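Local coordinates for putative uncharacterized protein (PDB 4GNX) that binds single-stranded DNA as part of the replication protein A complex, probably through several OB-fold domains, at residues C[137-145]-C[230-238]. Sequence-based numbering, arbitrary orientation.
Sequences DVIGILDSY and ESHVLRGWY
Ile-141 is the main apolar group of the strand here, and its side chain packs against the helix among Leu-234, Trp-237 and Tyr-238. Its CG1 stands beside the backbone N (chi1 -57°) and CG2 anti to that N, which places CG2 over the Tyr-238 ring. This is a CH-pi contact: Ile-141 CG2 lies 4.0 Å from the Tyr-238 ring centroid, nearly on the ring normal. CG1 and CD1 meet Trp-237, Leu-234 and the base of Tyr-238. Ile-141 CG1 is 3.8 Å from Trp-237 CZ3, at the ring edge and near its plane. Ile-141 CD1 lies 3.9 Å from Leu-234 CB.

One turn back along the helix from Tyr-238, Leu-234 turns its CD1 to the strand. Leu-234 CD1 lies 3.7 Å from Gly-140 CA and 3.8 Å from Ile-139 CG1. The Ile-139 side chain is extended, CG1 anti to the backbone N (chi1 -165°), and Ile-139 CD1 ends 4.1 Å from both Glu-230 CB and Ser-231 CB. No hydrogen bond crosses the contact. Ser-231 OG bonds instead to Pro-226 O and Ile-228 O.

The axes of 137-145 and 230-238 run in the same general direction, tilted by 34°, and come within 8.5 Å. Helix 229-242 follows the last strand of the sheet, 220-224, and packs on the first, 135-152, in what is, by family, an OB-fold domain. The bound DNA is about 13 Å away (nearest atoms). Val-198 of strand 198-207 touches Ile-139, Ile-141 and Ser-231, while Val-168 of strand 159-168 meets Trp-237.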
loop_
_atom_site.group_PDB
_atom_site.type_symbol
_atom_site.label_atom_id
_atom_site.label_comp_id
_atom_site.label_asym_id
_atom_site.label_seq_id
_atom_site.Cartn_x
_atom_site.Cartn_y
_atom_site.Cartn_z
ATOM N N ASP C 137 20.957 7.045 -3.354
ATOM C CA ASP C 137 22.150 7.796 -2.959
ATOM C C ASP C 137 22.483 8.895 -3.957
ATOM O O ASP C 137 22.502 8.648 -5.157
ATOM C CB ASP C 137 23.349 6.863 -2.840
ATOM C CG ASP C 137 23.278 5.973 -1.621
ATOM O OD1 ASP C 137 22.361 6.161 -0.791
ATOM O OD2 ASP C 137 24.147 5.077 -1.498
ATOM N N VAL C 138 22.769 10.097 -3.462
ATOM C CA VAL C 138 23.049 11.247 -4.331
ATOM C C VAL C 138 24.222 12.084 -3.828
ATOM O O VAL C 138 24.293 12.406 -2.645
ATOM C CB VAL C 138 21.806 12.163 -4.489
ATOM C CG1 VAL C 138 22.187 13.550 -4.986
ATOM C CG2 VAL C 138 20.779 11.537 -5.420
ATOM N N ILE C 139 25.133 12.422 -4.744
ATOM C CA ILE C 139 26.173 13.431 -4.504
ATOM C C ILE C 139 26.071 14.612 -5.493
ATOM O O ILE C 139 25.626 14.447 -6.635
ATOM C CB ILE C 139 27.592 12.810 -4.527
ATOM C CG1 ILE C 139 28.616 13.774 -3.905
ATOM C CG2 ILE C 139 27.965 12.348 -5.935
ATOM C CD1 ILE C 139 29.956 13.148 -3.596
ATOM N N GLY C 140 26.476 15.798 -5.045
ATOM C CA GLY C 140 26.457 16.995 -5.885
ATOM C C GLY C 140 26.888 18.246 -5.149
ATOM O O GLY C 140 27.081 18.229 -3.929
ATOM N N ILE C 141 27.043 19.333 -5.898
ATOM C CA ILE C 141 27.386 20.624 -5.321
ATOM C C ILE C 141 26.118 21.258 -4.786
ATOM O O ILE C 141 25.082 21.240 -5.453
ATOM C CB ILE C 141 28.030 21.576 -6.362
ATOM C CG1 ILE C 141 29.290 20.950 -7.007
ATOM C CG2 ILE C 141 28.334 22.943 -5.755
ATOM C CD1 ILE C 141 30.561 20.984 -6.175
ATOM N N LEU C 142 26.200 21.788 -3.567
ATOM C CA LEU C 142 25.164 22.665 -3.023
ATOM C C LEU C 142 25.260 24.024 -3.706
ATOM O O LEU C 142 26.311 24.672 -3.684
ATOM C CB LEU C 142 25.324 22.843 -1.510
ATOM C CG LEU C 142 24.457 23.929 -0.854
ATOM C CD1 LEU C 142 23.019 23.461 -0.706
ATOM C CD2 LEU C 142 25.021 24.353 0.494
ATOM N N ASP C 143 24.162 24.448 -4.318
ATOM C CA ASP C 143 24.112 25.738 -4.989
ATOM C C ASP C 143 23.695 26.838 -4.001
ATOM O O ASP C 143 24.396 27.842 -3.824
ATOM C CB ASP C 143 23.153 25.671 -6.181
ATOM C CG ASP C 143 22.953 27.013 -6.837
ATOM O OD1 ASP C 143 23.888 27.490 -7.520
ATOM O OD2 ASP C 143 21.859 27.590 -6.664
ATOM N N SER C 144 22.550 26.618 -3.363
ATOM C CA SER C 144 21.981 27.527 -2.382
ATOM C C SER C 144 21.035 26.723 -1.502
ATOM O O SER C 144 20.782 25.535 -1.757
ATOM C CB SER C 144 21.213 28.655 -3.080
ATOM O OG SER C 144 20.179 28.132 -3.901
ATOM N N TYR C 145 20.505 27.359 -0.468
ATOM C CA TYR C 145 19.524 26.700 0.368
ATOM C C TYR C 145 18.435 27.650 0.810
ATOM O O TYR C 145 18.679 28.838 1.020
ATOM C CB TYR C 145 20.185 26.042 1.570
ATOM C CG TYR C 145 21.102 26.938 2.365
ATOM C CD1 TYR C 145 22.440 27.099 1.992
ATOM C CD2 TYR C 145 20.646 27.597 3.508
ATOM C CE1 TYR C 145 23.295 27.901 2.724
ATOM C CE2 TYR C 145 21.498 28.397 4.252
ATOM C CZ TYR C 145 22.819 28.548 3.851
ATOM O OH TYR C 145 23.670 29.349 4.574
ATOM N N GLU C 230 34.771 10.944 -5.695
ATOM C CA GLU C 230 33.627 11.547 -6.380
ATOM C C GLU C 230 33.509 13.050 -6.121
ATOM O O GLU C 230 33.224 13.817 -7.043
ATOM C CB GLU C 230 32.322 10.840 -6.002
ATOM C CG GLU C 230 32.076 9.526 -6.735
ATOM C CD GLU C 230 32.525 8.295 -5.960
ATOM O OE1 GLU C 230 33.411 8.404 -5.080
ATOM O OE2 GLU C 230 31.981 7.206 -6.243
ATOM N N SER C 231 33.736 13.461 -4.872
ATOM C CA SER C 231 33.583 14.863 -4.473
ATOM C C SER C 231 34.671 15.766 -5.063
ATOM O O SER C 231 34.398 16.914 -5.425
ATOM C CB SER C 231 33.493 15.011 -2.944
ATOM O OG SER C 231 34.658 14.549 -2.288
ATOM N N HIS C 232 35.890 15.243 -5.177
ATOM C CA HIS C 232 36.995 15.994 -5.778
ATOM C C HIS C 232 36.758 16.248 -7.242
ATOM O O HIS C 232 37.146 17.297 -7.766
ATOM C CB HIS C 232 38.323 15.281 -5.552
ATOM C CG HIS C 232 38.641 15.041 -4.093
ATOM N ND1 HIS C 232 39.019 16.028 -3.261
ATOM C CD2 HIS C 232 38.614 13.873 -3.329
ATOM C CE1 HIS C 232 39.228 15.523 -2.028
ATOM N NE2 HIS C 232 38.979 14.205 -2.071
ATOM N N VAL C 233 36.102 15.294 -7.904
ATOM C CA VAL C 233 35.692 15.433 -9.304
ATOM C C VAL C 233 34.723 16.608 -9.481
ATOM O O VAL C 233 34.885 17.412 -10.404
ATOM C CB VAL C 233 35.072 14.121 -9.845
ATOM C CG1 VAL C 233 34.466 14.324 -11.227
ATOM C CG2 VAL C 233 36.121 13.022 -9.895
ATOM N N LEU C 234 33.736 16.699 -8.585
ATOM C CA LEU C 234 32.756 17.797 -8.576
ATOM C C LEU C 234 33.384 19.136 -8.188
ATOM O O LEU C 234 33.134 20.156 -8.840
ATOM C CB LEU C 234 31.580 17.473 -7.642
ATOM C CG LEU C 234 30.596 16.373 -8.068
ATOM C CD1 LEU C 234 29.864 15.816 -6.857
ATOM C CD2 LEU C 234 29.606 16.862 -9.118
ATOM N N ARG C 235 34.190 19.120 -7.123
ATOM C CA ARG C 235 34.975 20.280 -6.714
ATOM C C ARG C 235 35.779 20.811 -7.904
ATOM O O ARG C 235 35.663 21.986 -8.260
ATOM C CB ARG C 235 35.902 19.923 -5.542
ATOM C CG ARG C 235 36.918 20.997 -5.167
ATOM C CD ARG C 235 36.387 21.988 -4.144
ATOM N NE ARG C 235 35.436 22.934 -4.719
ATOM C CZ ARG C 235 34.157 23.023 -4.369
ATOM N NH1 ARG C 235 33.659 22.228 -3.433
ATOM N NH2 ARG C 235 33.372 23.916 -4.955
ATOM N N GLY C 236 36.567 19.932 -8.525
ATOM C CA GLY C 236 37.345 20.284 -9.707
ATOM C C GLY C 236 36.470 20.781 -10.840
ATOM O O GLY C 236 36.762 21.809 -11.458
ATOM N N TRP C 237 35.388 20.052 -11.098
ATOM C CA TRP C 237 34.471 20.384 -12.180
ATOM C C TRP C 237 33.795 21.707 -11.981
ATOM O O TRP C 237 33.838 22.566 -12.864
ATOM C CB TRP C 237 33.436 19.283 -12.363
ATOM C CG TRP C 237 32.153 19.769 -12.982
ATOM C CD1 TRP C 237 31.914 20.063 -14.318
ATOM C CD2 TRP C 237 30.888 20.045 -12.298
ATOM N NE1 TRP C 237 30.623 20.486 -14.503
ATOM C CE2 TRP C 237 29.953 20.497 -13.336
ATOM C CE3 TRP C 237 30.451 19.966 -10.986
ATOM C CZ2 TRP C 237 28.644 20.846 -13.046
ATOM C CZ3 TRP C 237 29.128 20.321 -10.704
ATOM C CH2 TRP C 237 28.248 20.752 -11.712
ATOM N N TYR C 238 33.165 21.883 -10.822
ATOM C CA TYR C 238 32.391 23.083 -10.558
ATOM C C TYR C 238 33.250 24.347 -10.607
ATOM O O TYR C 238 32.825 25.366 -11.154
ATOM C CB TYR C 238 31.671 22.975 -9.216
ATOM C CG TYR C 238 30.677 24.088 -8.970
ATOM C CD1 TYR C 238 29.423 24.070 -9.577
ATOM C CD2 TYR C 238 30.989 25.160 -8.133
ATOM C CE1 TYR C 238 28.509 25.090 -9.362
ATOM C CE2 TYR C 238 30.082 26.183 -7.915
ATOM C CZ TYR C 238 28.843 26.142 -8.528
ATOM O OH TYR C 238 27.932 27.149 -8.317
#